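Local coordinates for 401aa long hypothetical glucose-1-phosphate thymidylyltransferase (Sulfolobus tokodaii, PDB 2GGQ), which catalyses nucleotidyl transfer from UTP or dTTP to sugar 1-phosphates and is a bifunctional enzyme in the synthesis of UDP-GlcNAc and UDP-GalNAc, at residues G11-P16 / I209-N214; T18-K23 / I377-R382; K23-I28 / E59-K64; G313-A318 / L355-G360. One frame throughout, in Å; residues are numbered along the deposited sequence.

Interaction 1 of 4, residues G11-P16 / I209-N214; sequences GERLEP and IGKPWN. With TTP (thymidine-5'-triphosphate), chain E.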
# COMPACT_ATOMS: atom_id res chain seq x y z
N GLY A 11 8.57 -1.75 6.71
CA GLY A 11 7.11 -1.52 6.76
C GLY A 11 6.55 -0.99 8.09
O GLY A 11 5.35 -1.11 8.36
N GLU A 12 7.41 -0.39 8.90
CA GLU A 12 6.99 0.24 10.18
C GLU A 12 6.01 1.41 10.04
O GLU A 12 5.13 1.62 10.90
CB GLU A 12 8.21 0.67 11.00
CG GLU A 12 8.84 -0.53 11.70
CD GLU A 12 10.27 -0.27 12.16
OE1 GLU A 12 10.52 0.82 12.74
OE2 GLU A 12 11.12 -1.17 11.94
N ARG A 13 6.18 2.23 9.01
CA ARG A 13 5.24 3.35 8.80
C ARG A 13 3.85 2.91 8.40
O ARG A 13 2.91 3.71 8.40
CB ARG A 13 5.77 4.31 7.72
CG ARG A 13 7.14 4.94 7.99
CD ARG A 13 7.57 5.77 6.73
NE ARG A 13 7.90 4.90 5.60
CZ ARG A 13 7.63 5.16 4.32
NH1 ARG A 13 6.98 6.26 3.94
NH2 ARG A 13 8.00 4.29 3.41
N LEU A 14 3.71 1.65 8.04
CA LEU A 14 2.41 1.14 7.61
C LEU A 14 1.74 0.29 8.67
O LEU A 14 0.75 -0.38 8.40
CB LEU A 14 2.55 0.39 6.27
CG LEU A 14 1.25 0.29 5.46
CD1 LEU A 14 0.81 1.62 4.87
CD2 LEU A 14 1.32 -0.78 4.39
N GLU A 15 2.27 0.31 9.88
CA GLU A 15 1.64 -0.41 10.98
C GLU A 15 0.31 0.30 11.25
O GLU A 15 0.23 1.51 11.09
CB GLU A 15 2.54 -0.38 12.22
CG GLU A 15 3.80 -1.20 12.00
CD GLU A 15 4.76 -1.16 13.16
OE1 GLU A 15 4.48 -0.47 14.15
OE2 GLU A 15 5.82 -1.83 13.08
N PRO A 16 -0.73 -0.44 11.72
CA PRO A 16 -0.73 -1.86 12.13
C PRO A 16 -0.92 -2.87 11.02
O PRO A 16 -0.90 -4.07 11.27
CB PRO A 16 -1.88 -1.90 13.19
CG PRO A 16 -2.88 -0.86 12.70
CD PRO A 16 -2.05 0.21 11.96
N ILE A 209 2.98 3.15 -1.23
CA ILE A 209 2.13 2.86 -0.09
C ILE A 209 3.02 2.95 1.16
O ILE A 209 3.49 1.96 1.68
CB ILE A 209 1.47 1.50 -0.29
CG1 ILE A 209 0.73 1.50 -1.64
CG2 ILE A 209 0.49 1.19 0.86
CD1 ILE A 209 -0.02 0.21 -1.93
N GLY A 210 3.27 4.17 1.62
CA GLY A 210 4.24 4.42 2.68
C GLY A 210 3.50 4.43 4.01
O GLY A 210 3.90 3.74 4.97
N LYS A 211 2.40 5.19 4.04
CA LYS A 211 1.63 5.41 5.28
C LYS A 211 0.19 4.91 5.15
O LYS A 211 -0.30 4.74 4.03
CB LYS A 211 1.75 6.89 5.66
CG LYS A 211 3.19 7.21 6.06
CD LYS A 211 3.53 8.68 5.88
CE LYS A 211 3.26 9.19 4.46
NZ LYS A 211 4.54 9.59 3.80
N PRO A 212 -0.47 4.59 6.29
CA PRO A 212 -1.71 3.83 6.19
C PRO A 212 -2.80 4.49 5.39
O PRO A 212 -3.56 3.81 4.72
CB PRO A 212 -2.13 3.64 7.68
CG PRO A 212 -0.84 3.65 8.39
CD PRO A 212 -0.14 4.83 7.71
N TRP A 213 -2.84 5.82 5.39
CA TRP A 213 -3.92 6.47 4.65
C TRP A 213 -3.66 6.35 3.15
O TRP A 213 -4.56 6.52 2.38
CB TRP A 213 -4.10 7.94 5.07
CG TRP A 213 -2.85 8.77 5.04
CD1 TRP A 213 -2.38 9.49 3.98
CD2 TRP A 213 -1.91 8.99 6.13
NE1 TRP A 213 -1.20 10.13 4.33
CE2 TRP A 213 -0.89 9.84 5.63
CE3 TRP A 213 -1.84 8.54 7.46
CZ2 TRP A 213 0.19 10.27 6.42
CZ3 TRP A 213 -0.76 8.95 8.25
CH2 TRP A 213 0.23 9.83 7.73
N ASN A 214 -2.44 5.97 2.74
CA ASN A 214 -2.17 5.75 1.29
C ASN A 214 -2.89 4.52 0.79
O ASN A 214 -3.19 4.41 -0.39
CB ASN A 214 -0.68 5.57 0.99
CG ASN A 214 0.11 6.81 1.26
OD1 ASN A 214 -0.36 7.93 1.05
ND2 ASN A 214 1.31 6.63 1.75
PA TTP E . 11.17 2.70 2.48
O1A TTP E . 11.47 4.18 2.72
O2A TTP E . 10.81 2.47 1.01
O3A TTP E . 9.89 2.22 3.41
PB TTP E . 10.03 0.92 4.35
O1B TTP E . 8.89 -0.06 4.40
O2B TTP E . 11.19 0.07 3.89
O3B TTP E . 10.51 1.51 5.75
PG TTP E . 9.65 2.00 6.99
O1G TTP E . 8.16 1.95 6.64
O2G TTP E . 9.94 1.15 8.20
O3G TTP E . 10.18 3.39 7.25
O5' TTP E . 12.44 1.83 3.01
C5' TTP E . 13.10 2.19 4.25
C4' TTP E . 13.78 1.09 5.09
O4' TTP E . 13.74 -0.27 4.62
C3' TTP E . 15.25 1.39 5.11
O3' TTP E . 15.76 0.93 6.38
C2' TTP E . 15.84 0.57 3.96
C1' TTP E . 15.03 -0.71 4.09
N1 TTP E . 14.86 -1.59 2.89
C2 TTP E . 15.54 -2.86 2.83
O2 TTP E . 16.34 -3.25 3.72
N3 TTP E . 15.36 -3.70 1.80
C4 TTP E . 14.53 -3.38 0.81
O4 TTP E . 14.38 -4.20 -0.12
C5 TTP E . 13.81 -2.10 0.83
C5M TTP E . 12.86 -1.72 -0.29
C6 TTP E . 14.01 -1.24 1.91
O HOH W 1 6.77 8.93 5.01
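Leu14 and Pro212 supply the apolar part of this contact. The Leu14 branch ending in CD1 lies against the backbone before the helix, 3.4 Å from Lys211 C, and CD1 also meets Ile209 CG2 at 4.0 Å. The Pro212 ring turns its CD toward the carbonyl of Arg13, with CD 3.3 Å from Arg13 O, while its CG approaches Glu15 O.

Arg13 joins this layer to the nucleotide. Its guanidinium lies with one face on Gly210, NH1 standing 3.5 Å from Gly210 CA, a place where any side chain would collide with NH1. The chain bends at chi3 (-71°), which swings NE round to the gamma-phosphate of TTP. There NE divides its hydrogen between O1G and O3G, the backbone N of Arg13 also binds O1G, and NH2 reaches the bridging TTP O3A at 2.8 Å, at the edge of the guanidinium plane. The amides of Gly11 and Glu12 add bonds to O1B and O2G. An alanine in place of Arg13 would probably leave O3A and the gamma-phosphate with fewer donors and uncover Gly210.

One water accepts from both Arg13 NH1, at 2.9 Å, and Lys211 NZ, so two cationic ends share an oxygen on the side away from the phosphates. This is the glycine-rich loop after the first strand of a GT-A nucleotidyltransferase, wrapped round the phosphates of its nucleotide.

Interaction 2 of 4, residues T18-K23 / I377-R382; sequences THTRPK and IGAYAR. With TTP (thymidine-5'-triphosphate), chain E.
His19 and Thr20 meet Ala379 and Tyr380 where the nucleotidyltransferase domain rests on the left-handed parallel beta-helix built from hexapeptide repeats. The beta-helix offers a type II turn running from Gly378 to Ala381, closed by Ala381 N bonding to Gly378 O.

The imidazole of His19 comes to this turn edge-on. Its ND1 accepts a hydrogen bond from Ala379 N at 3.1 Å, almost straight at 170° and only 7° out of the ring plane, so this nitrogen acts as an acceptor. Gly378 CA lies beside it at the same edge, leaving little room for a side chain at that position. Tyr395 meets the His19 ring edge-to-face, which should further fix its rotation.

Thr20 presents its methyl and keeps its hydroxyl turned elsewhere. With OG1 set between the backbone N and the carbonyl carbon (chi1 60°), CG2 faces the turn and OG1 is bonded to Glu319. CG2 touches Tyr380 CE2 at 3.9 Å, approaching the phenol ring obliquely, while that ring stacks on His362. Ala379 CB forms the apolar centre, 3.6 Å from Thr20 CG2 and 3.5 Å from His19 CB.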
# COMPACT_ATOMS: atom_id res chain seq x y z
N THR A 18 1.03 -3.92 8.64
CA THR A 18 2.24 -4.77 8.57
C THR A 18 2.50 -5.64 9.81
O THR A 18 3.46 -6.43 9.85
CB THR A 18 3.50 -3.92 8.27
OG1 THR A 18 3.50 -2.77 9.13
CG2 THR A 18 3.47 -3.44 6.79
N HIS A 19 1.66 -5.53 10.84
CA HIS A 19 1.79 -6.46 11.96
C HIS A 19 1.56 -7.90 11.51
O HIS A 19 2.10 -8.82 12.12
CB HIS A 19 0.79 -6.12 13.08
CG HIS A 19 1.15 -4.91 13.88
ND1 HIS A 19 0.27 -4.31 14.77
CD2 HIS A 19 2.30 -4.20 13.96
CE1 HIS A 19 0.86 -3.28 15.34
NE2 HIS A 19 2.09 -3.20 14.87
N THR A 20 0.72 -8.10 10.49
CA THR A 20 0.33 -9.44 10.04
C THR A 20 0.56 -9.75 8.54
O THR A 20 0.25 -10.86 8.10
CB THR A 20 -1.17 -9.73 10.28
OG1 THR A 20 -1.98 -8.76 9.58
CG2 THR A 20 -1.50 -9.70 11.82
N ARG A 21 0.96 -8.77 7.73
CA ARG A 21 1.32 -9.09 6.33
C ARG A 21 2.45 -8.18 5.90
O ARG A 21 2.58 -7.07 6.42
CB ARG A 21 0.12 -8.91 5.37
CG ARG A 21 -0.26 -7.44 5.09
CD ARG A 21 -1.43 -7.30 4.13
NE ARG A 21 -2.73 -7.58 4.76
CZ ARG A 21 -3.70 -8.24 4.16
NH1 ARG A 21 -3.53 -8.66 2.91
NH2 ARG A 21 -4.86 -8.46 4.80
N PRO A 22 3.30 -8.64 4.95
CA PRO A 22 4.21 -7.71 4.31
C PRO A 22 3.47 -6.66 3.51
O PRO A 22 2.37 -6.91 3.01
CB PRO A 22 5.04 -8.60 3.35
CG PRO A 22 4.88 -10.05 3.89
CD PRO A 22 3.47 -10.04 4.48
N LYS A 23 4.08 -5.49 3.41
CA LYS A 23 3.51 -4.37 2.65
C LYS A 23 3.14 -4.76 1.22
O LYS A 23 2.15 -4.26 0.67
CB LYS A 23 4.46 -3.16 2.76
CG LYS A 23 4.21 -1.91 1.89
CD LYS A 23 4.83 -0.58 2.49
CE LYS A 23 6.32 -0.63 2.87
NZ LYS A 23 6.97 0.72 2.71
N ILE A 377 -4.85 0.82 16.05
CA ILE A 377 -4.99 -0.33 16.92
C ILE A 377 -4.23 -1.53 16.36
O ILE A 377 -4.55 -2.02 15.27
CB ILE A 377 -6.48 -0.69 17.17
CG1 ILE A 377 -7.18 0.56 17.74
CG2 ILE A 377 -6.57 -1.90 18.11
CD1 ILE A 377 -8.66 0.40 18.12
N GLY A 378 -3.27 -2.00 17.15
CA GLY A 378 -2.39 -3.12 16.78
C GLY A 378 -3.14 -4.41 16.51
O GLY A 378 -4.25 -4.63 17.02
N ALA A 379 -2.55 -5.27 15.72
CA ALA A 379 -3.15 -6.56 15.38
C ALA A 379 -3.32 -7.36 16.66
O ALA A 379 -2.55 -7.18 17.61
CB ALA A 379 -2.24 -7.30 14.39
N TYR A 380 -4.39 -8.17 16.70
CA TYR A 380 -4.74 -9.01 17.89
C TYR A 380 -5.14 -8.26 19.15
O TYR A 380 -5.34 -8.86 20.20
CB TYR A 380 -3.61 -10.02 18.21
CG TYR A 380 -3.44 -10.97 17.11
CD1 TYR A 380 -4.25 -12.08 17.01
CD2 TYR A 380 -2.47 -10.75 16.11
CE1 TYR A 380 -4.11 -12.97 15.97
CE2 TYR A 380 -2.32 -11.66 15.05
CZ TYR A 380 -3.16 -12.74 15.00
OH TYR A 380 -3.03 -13.68 13.99
N ALA A 381 -5.26 -6.93 19.05
CA ALA A 381 -5.74 -6.17 20.20
C ALA A 381 -7.17 -6.58 20.55
O ALA A 381 -7.94 -7.03 19.70
CB ALA A 381 -5.66 -4.68 19.91
N ARG A 382 -7.53 -6.41 21.84
CA ARG A 382 -8.87 -6.66 22.34
C ARG A 382 -9.34 -5.43 23.12
O ARG A 382 -8.69 -4.98 24.05
CB ARG A 382 -8.92 -7.93 23.24
CG ARG A 382 -8.83 -9.30 22.48
CD ARG A 382 -10.07 -9.48 21.60
NE ARG A 382 -10.24 -10.74 20.85
CZ ARG A 382 -9.72 -11.01 19.65
NH1 ARG A 382 -8.85 -10.16 19.06
NH2 ARG A 382 -10.04 -12.15 19.04
PA TTP E . 11.17 2.70 2.48
O1A TTP E . 11.47 4.18 2.72
O2A TTP E . 10.81 2.47 1.01
O3A TTP E . 9.89 2.22 3.41
PB TTP E . 10.03 0.92 4.35
O1B TTP E . 8.89 -0.06 4.40
O2B TTP E . 11.19 0.07 3.89
O3B TTP E . 10.51 1.51 5.75
PG TTP E . 9.65 2.00 6.99
O1G TTP E . 8.16 1.95 6.64
O2G TTP E . 9.94 1.15 8.20
O3G TTP E . 10.18 3.39 7.25
O5' TTP E . 12.44 1.83 3.01
C5' TTP E . 13.10 2.19 4.25
C4' TTP E . 13.78 1.09 5.09
O4' TTP E . 13.74 -0.27 4.62
C3' TTP E . 15.25 1.39 5.11
O3' TTP E . 15.76 0.93 6.38
C2' TTP E . 15.84 0.57 3.96
C1' TTP E . 15.03 -0.71 4.09
N1 TTP E . 14.86 -1.59 2.89
C2 TTP E . 15.54 -2.86 2.83
O2 TTP E . 16.34 -3.25 3.72
N3 TTP E . 15.36 -3.70 1.80
C4 TTP E . 14.53 -3.38 0.81
O4 TTP E . 14.38 -4.20 -0.12
C5 TTP E . 13.81 -2.10 0.83
C5M TTP E . 12.86 -1.72 -0.29
C6 TTP E . 14.01 -1.24 1.91

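Interaction 3 of 4, residues K23-I28 / E59-K64; sequences KAFVPI and EYFEKK. With TTP (thymidine-5'-triphosphate), chain E.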
# COMPACT_ATOMS: atom_id res chain seq x y z
N LYS A 23 4.08 -5.49 3.41
CA LYS A 23 3.51 -4.37 2.65
C LYS A 23 3.14 -4.76 1.22
O LYS A 23 2.15 -4.26 0.67
CB LYS A 23 4.46 -3.16 2.76
CG LYS A 23 4.21 -1.91 1.89
CD LYS A 23 4.83 -0.58 2.49
CE LYS A 23 6.32 -0.63 2.87
NZ LYS A 23 6.97 0.72 2.71
N ALA A 24 3.92 -5.70 0.64
CA ALA A 24 3.68 -6.18 -0.73
C ALA A 24 2.31 -6.86 -0.87
O ALA A 24 1.80 -7.01 -1.98
CB ALA A 24 4.84 -7.18 -1.17
N PHE A 25 1.71 -7.27 0.25
CA PHE A 25 0.39 -7.94 0.19
C PHE A 25 -0.80 -7.08 0.62
O PHE A 25 -1.91 -7.58 0.84
CB PHE A 25 0.45 -9.26 0.95
CG PHE A 25 1.33 -10.30 0.28
CD1 PHE A 25 0.83 -11.06 -0.77
CD2 PHE A 25 2.64 -10.52 0.70
CE1 PHE A 25 1.63 -12.01 -1.41
CE2 PHE A 25 3.44 -11.49 0.07
CZ PHE A 25 2.92 -12.22 -0.99
N VAL A 26 -0.58 -5.77 0.73
CA VAL A 26 -1.67 -4.80 0.93
C VAL A 26 -2.64 -4.93 -0.24
O VAL A 26 -2.18 -4.93 -1.40
CB VAL A 26 -1.11 -3.36 1.03
CG1 VAL A 26 -2.20 -2.27 0.72
CG2 VAL A 26 -0.53 -3.14 2.38
N PRO A 27 -3.98 -5.07 0.04
CA PRO A 27 -4.93 -5.20 -1.06
C PRO A 27 -5.30 -3.88 -1.70
O PRO A 27 -5.46 -2.88 -1.03
CB PRO A 27 -6.17 -5.87 -0.42
CG PRO A 27 -6.10 -5.55 0.99
CD PRO A 27 -4.67 -5.14 1.35
N ILE A 28 -5.45 -3.93 -3.01
CA ILE A 28 -5.99 -2.85 -3.79
C ILE A 28 -7.12 -3.54 -4.48
O ILE A 28 -6.90 -4.44 -5.31
CB ILE A 28 -4.95 -2.32 -4.81
CG1 ILE A 28 -3.76 -1.76 -4.04
CG2 ILE A 28 -5.58 -1.20 -5.68
CD1 ILE A 28 -2.41 -2.08 -4.61
N GLU A 59 8.75 -17.17 4.60
CA GLU A 59 7.67 -18.15 4.66
C GLU A 59 6.37 -17.61 4.06
O GLU A 59 5.71 -18.30 3.28
CB GLU A 59 7.45 -18.58 6.12
CG GLU A 59 5.96 -18.68 6.53
CD GLU A 59 5.74 -19.45 7.81
OE1 GLU A 59 6.56 -19.31 8.76
OE2 GLU A 59 4.73 -20.19 7.86
N TYR A 60 6.00 -16.38 4.45
CA TYR A 60 4.77 -15.77 3.99
C TYR A 60 4.76 -15.66 2.45
O TYR A 60 3.77 -16.03 1.80
CB TYR A 60 4.59 -14.40 4.66
CG TYR A 60 3.22 -13.78 4.48
CD1 TYR A 60 2.33 -13.71 5.55
CD2 TYR A 60 2.80 -13.30 3.24
CE1 TYR A 60 1.07 -13.13 5.38
CE2 TYR A 60 1.58 -12.76 3.07
CZ TYR A 60 0.72 -12.65 4.13
OH TYR A 60 -0.51 -12.07 3.90
N PHE A 61 5.85 -15.14 1.90
CA PHE A 61 5.99 -15.00 0.44
C PHE A 61 5.95 -16.35 -0.28
O PHE A 61 5.21 -16.52 -1.26
CB PHE A 61 7.26 -14.24 0.09
CG PHE A 61 7.15 -12.72 0.20
CD1 PHE A 61 6.82 -11.94 -0.92
CD2 PHE A 61 7.39 -12.09 1.41
CE1 PHE A 61 6.73 -10.53 -0.84
CE2 PHE A 61 7.31 -10.67 1.52
CZ PHE A 61 6.98 -9.90 0.38
N GLU A 62 6.72 -17.32 0.22
CA GLU A 62 6.75 -18.65 -0.43
C GLU A 62 5.35 -19.24 -0.55
O GLU A 62 4.98 -19.77 -1.60
CB GLU A 62 7.74 -19.61 0.26
CG GLU A 62 9.13 -19.58 -0.39
CD GLU A 62 10.29 -19.89 0.56
OE1 GLU A 62 10.04 -20.19 1.75
OE2 GLU A 62 11.46 -19.83 0.09
N LYS A 63 4.56 -19.10 0.52
CA LYS A 63 3.21 -19.64 0.59
C LYS A 63 2.18 -18.94 -0.31
O LYS A 63 1.17 -19.56 -0.66
CB LYS A 63 2.72 -19.62 2.03
CG LYS A 63 3.66 -20.32 3.00
CD LYS A 63 3.18 -20.17 4.44
CE LYS A 63 3.62 -21.36 5.30
NZ LYS A 63 3.01 -22.63 4.77
N LYS A 64 2.42 -17.68 -0.68
CA LYS A 64 1.46 -16.90 -1.49
C LYS A 64 1.79 -16.85 -2.98
O LYS A 64 0.88 -16.67 -3.81
CB LYS A 64 1.37 -15.46 -0.96
CG LYS A 64 1.00 -15.32 0.51
CD LYS A 64 -0.42 -15.81 0.81
CE LYS A 64 -1.47 -14.81 0.37
NZ LYS A 64 -2.83 -15.15 0.94
PA TTP E . 11.17 2.70 2.48
O1A TTP E . 11.47 4.18 2.72
O2A TTP E . 10.81 2.47 1.01
O3A TTP E . 9.89 2.22 3.41
PB TTP E . 10.03 0.92 4.35
O1B TTP E . 8.89 -0.06 4.40
O2B TTP E . 11.19 0.07 3.89
O3B TTP E . 10.51 1.51 5.75
PG TTP E . 9.65 2.00 6.99
O1G TTP E . 8.16 1.95 6.64
O2G TTP E . 9.94 1.15 8.20
O3G TTP E . 10.18 3.39 7.25
O5' TTP E . 12.44 1.83 3.01
C5' TTP E . 13.10 2.19 4.25
C4' TTP E . 13.78 1.09 5.09
O4' TTP E . 13.74 -0.27 4.62
C3' TTP E . 15.25 1.39 5.11
O3' TTP E . 15.76 0.93 6.38
C2' TTP E . 15.84 0.57 3.96
C1' TTP E . 15.03 -0.71 4.09
N1 TTP E . 14.86 -1.59 2.89
C2 TTP E . 15.54 -2.86 2.83
O2 TTP E . 16.34 -3.25 3.72
N3 TTP E . 15.36 -3.70 1.80
C4 TTP E . 14.53 -3.38 0.81
O4 TTP E . 14.38 -4.20 -0.12
C5 TTP E . 13.81 -2.10 0.83
C5M TTP E . 12.86 -1.72 -0.29
C6 TTP E . 14.01 -1.24 1.91
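Phe25 reaches from the loop before strand 27-28 to Tyr60, Phe61 and Lys64 of helix 58-64. At its root, CB has Tyr60 OH as its closest neighbour across the contact, a loose 4.2 Å away. With CG anti to the carbonyl carbon (chi1 -68°), the ring is thrown forward onto the helix. CG itself lies 3.7 Å from Tyr60 CE2, and CD2 comes closer to that same carbon, which sits over one face of the Phe25 ring toward its rim. The two planes are inclined at 54°, an oblique pairing.

Farther out, CE2 keeps touch with Tyr60 CD2 and also stands over a face of the Phe61 ring, 3.5 Å from Phe61 CE1, the planes now 59° apart. At the tip, CZ is 3.6 Å from Lys64 CB, and CE1 touches the same methylene. Lys64 CG adds an off-centre CH-pi contact from the side of the ring that Tyr60 also approaches, whereas the Lys64 ammonium leads away. Three aromatic rings thus form one cluster, extended by Ala24 CB, 3.8 Å from Phe61 CZ.

Ile34 of helix 33-43 touches Ala24, Phe25 and Phe61 alike, and Phe61 also rests on Val51 and Val53 of strand 48-53. The cluster therefore joins the loop before strand 27-28 and two helices to the central sheet of the nucleotidyltransferase domain.

Interaction 4 of 4, residues G313-A318 / L355-G360; sequences GDSVIA and LGAFIG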
# COMPACT_ATOMS: atom_id res chain seq x y z
N GLY A 313 -15.91 5.34 8.86
CA GLY A 313 -15.59 6.35 7.81
C GLY A 313 -14.09 6.66 7.77
O GLY A 313 -13.43 6.74 8.83
N ASP A 314 -13.56 6.82 6.55
CA ASP A 314 -12.19 7.28 6.32
C ASP A 314 -11.12 6.42 7.06
O ASP A 314 -10.15 6.95 7.61
CB ASP A 314 -12.06 8.73 6.70
CG ASP A 314 -12.98 9.61 5.88
OD1 ASP A 314 -12.64 9.82 4.70
OD2 ASP A 314 -14.02 10.06 6.42
N SER A 315 -11.32 5.11 7.05
CA SER A 315 -10.55 4.16 7.88
C SER A 315 -9.94 3.04 7.07
O SER A 315 -10.40 2.77 5.97
CB SER A 315 -11.51 3.50 8.91
OG SER A 315 -11.98 4.51 9.82
N VAL A 316 -8.95 2.35 7.63
CA VAL A 316 -8.52 1.09 7.07
C VAL A 316 -8.63 0.02 8.13
O VAL A 316 -8.05 0.16 9.21
CB VAL A 316 -7.03 1.18 6.64
CG1 VAL A 316 -6.52 -0.16 6.16
CG2 VAL A 316 -6.88 2.31 5.60
N ILE A 317 -9.36 -1.06 7.83
CA ILE A 317 -9.55 -2.14 8.79
C ILE A 317 -8.96 -3.39 8.13
O ILE A 317 -9.39 -3.77 7.05
CB ILE A 317 -11.07 -2.32 9.13
CG1 ILE A 317 -11.66 -1.03 9.78
CG2 ILE A 317 -11.30 -3.53 10.03
CD1 ILE A 317 -13.21 -1.17 10.02
N ALA A 318 -7.96 -3.98 8.77
CA ALA A 318 -7.24 -5.14 8.25
C ALA A 318 -8.09 -6.41 8.32
O ALA A 318 -9.31 -6.33 8.40
CB ALA A 318 -5.89 -5.31 8.94
N LEU A 355 -10.32 11.78 8.87
CA LEU A 355 -9.50 10.56 8.89
C LEU A 355 -9.99 9.79 10.09
O LEU A 355 -10.07 10.36 11.15
CB LEU A 355 -8.03 10.93 9.06
CG LEU A 355 -7.04 9.75 8.92
CD1 LEU A 355 -7.16 9.07 7.53
CD2 LEU A 355 -5.64 10.25 9.12
N GLY A 356 -10.31 8.50 9.92
CA GLY A 356 -10.69 7.64 11.03
C GLY A 356 -9.51 6.88 11.61
O GLY A 356 -8.47 7.46 11.98
N ALA A 357 -9.69 5.57 11.71
CA ALA A 357 -8.78 4.73 12.45
C ALA A 357 -8.06 3.71 11.55
O ALA A 357 -8.54 3.40 10.46
CB ALA A 357 -9.54 3.96 13.54
N PHE A 358 -6.96 3.15 12.06
CA PHE A 358 -6.26 2.09 11.31
C PHE A 358 -6.23 0.86 12.21
O PHE A 358 -5.65 0.92 13.29
CB PHE A 358 -4.83 2.57 11.00
CG PHE A 358 -4.82 3.85 10.23
CD1 PHE A 358 -5.39 3.91 8.94
CD2 PHE A 358 -4.33 4.99 10.78
CE1 PHE A 358 -5.42 5.09 8.22
CE2 PHE A 358 -4.35 6.21 10.06
CZ PHE A 358 -4.89 6.24 8.78
N ILE A 359 -6.96 -0.19 11.82
CA ILE A 359 -7.19 -1.34 12.71
C ILE A 359 -6.43 -2.57 12.20
O ILE A 359 -6.75 -3.07 11.10
CB ILE A 359 -8.70 -1.69 12.79
CG1 ILE A 359 -9.57 -0.44 13.13
CG2 ILE A 359 -8.98 -2.82 13.79
CD1 ILE A 359 -9.21 0.26 14.38
N GLY A 360 -5.50 -3.10 13.00
CA GLY A 360 -4.73 -4.30 12.63
C GLY A 360 -5.59 -5.57 12.54
O GLY A 360 -6.71 -5.61 13.03
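Ile359 and Val316 belong to neighbouring parallel strands, and each lends the other polar atoms as well as hydrocarbon. Ile359 N donates to Val316 O at 2.9 Å in a nearly straight bond (169°), and Ile359 O receives Ala318 N. Val316 N in turn binds Ala357 O, completing the parallel pattern in which Val316 bonds through N and O to the residues before and after Phe358. The side chains follow the register: CG1 of Ile359 lies 4.0 Å from CG1 of Ile317, both pointing the same way, while on the other face Val316 CB meets the edge of the Phe358 ring, 3.9 Å from CD1.

These are successive coils of the left-handed parallel beta-helix of the hexapeptide domain, with strand 316-317 lying between strands 298-300 and 358-359. Phe358 extends from it to Pro212 and Trp213 of helix 212-225.

Asp314 enters at the corner with positive phi. Its carbonyl O accepts Gly356 N at 2.8 Å, the donor standing above the carbonyl plane, and its carboxylate forms salt bridges with Lys296 and Arg352. Next to it, Ser315 OG gives its hydrogen to Gly313 O and accepts Ala357 N at 3.2 Å. An alanine replacing this serine is likely to leave the Ala357 amide without its acceptor. Gly356 packs 3.6 Å from Ser315 OG through its CA, where a CB would clash with that hydroxyl.

Interactions 1 and 3 lie wholly within the nucleotidyltransferase domain, interaction 4 in the beta-helix, and interaction 2 bridges the two. Along the chain, interaction 3 is nested inside the loops closed by interactions 1 and 2; interaction 4 is also nested within that of interaction 2. Centres of interactions 1 and 2 are about 11 Å apart, and each lies about 12 Å from that of interaction 4. Ile377 continues the parallel sheet beyond strand 358-359, and Pro16 and Pro212 pack on Phe358. Loop 11-23, which holds Pro16, also binds the triphosphate through Arg13 and Lys23. Interaction 3, centred about 20 Å from interaction 4, joins the residues after Lys23 to helix 58-64.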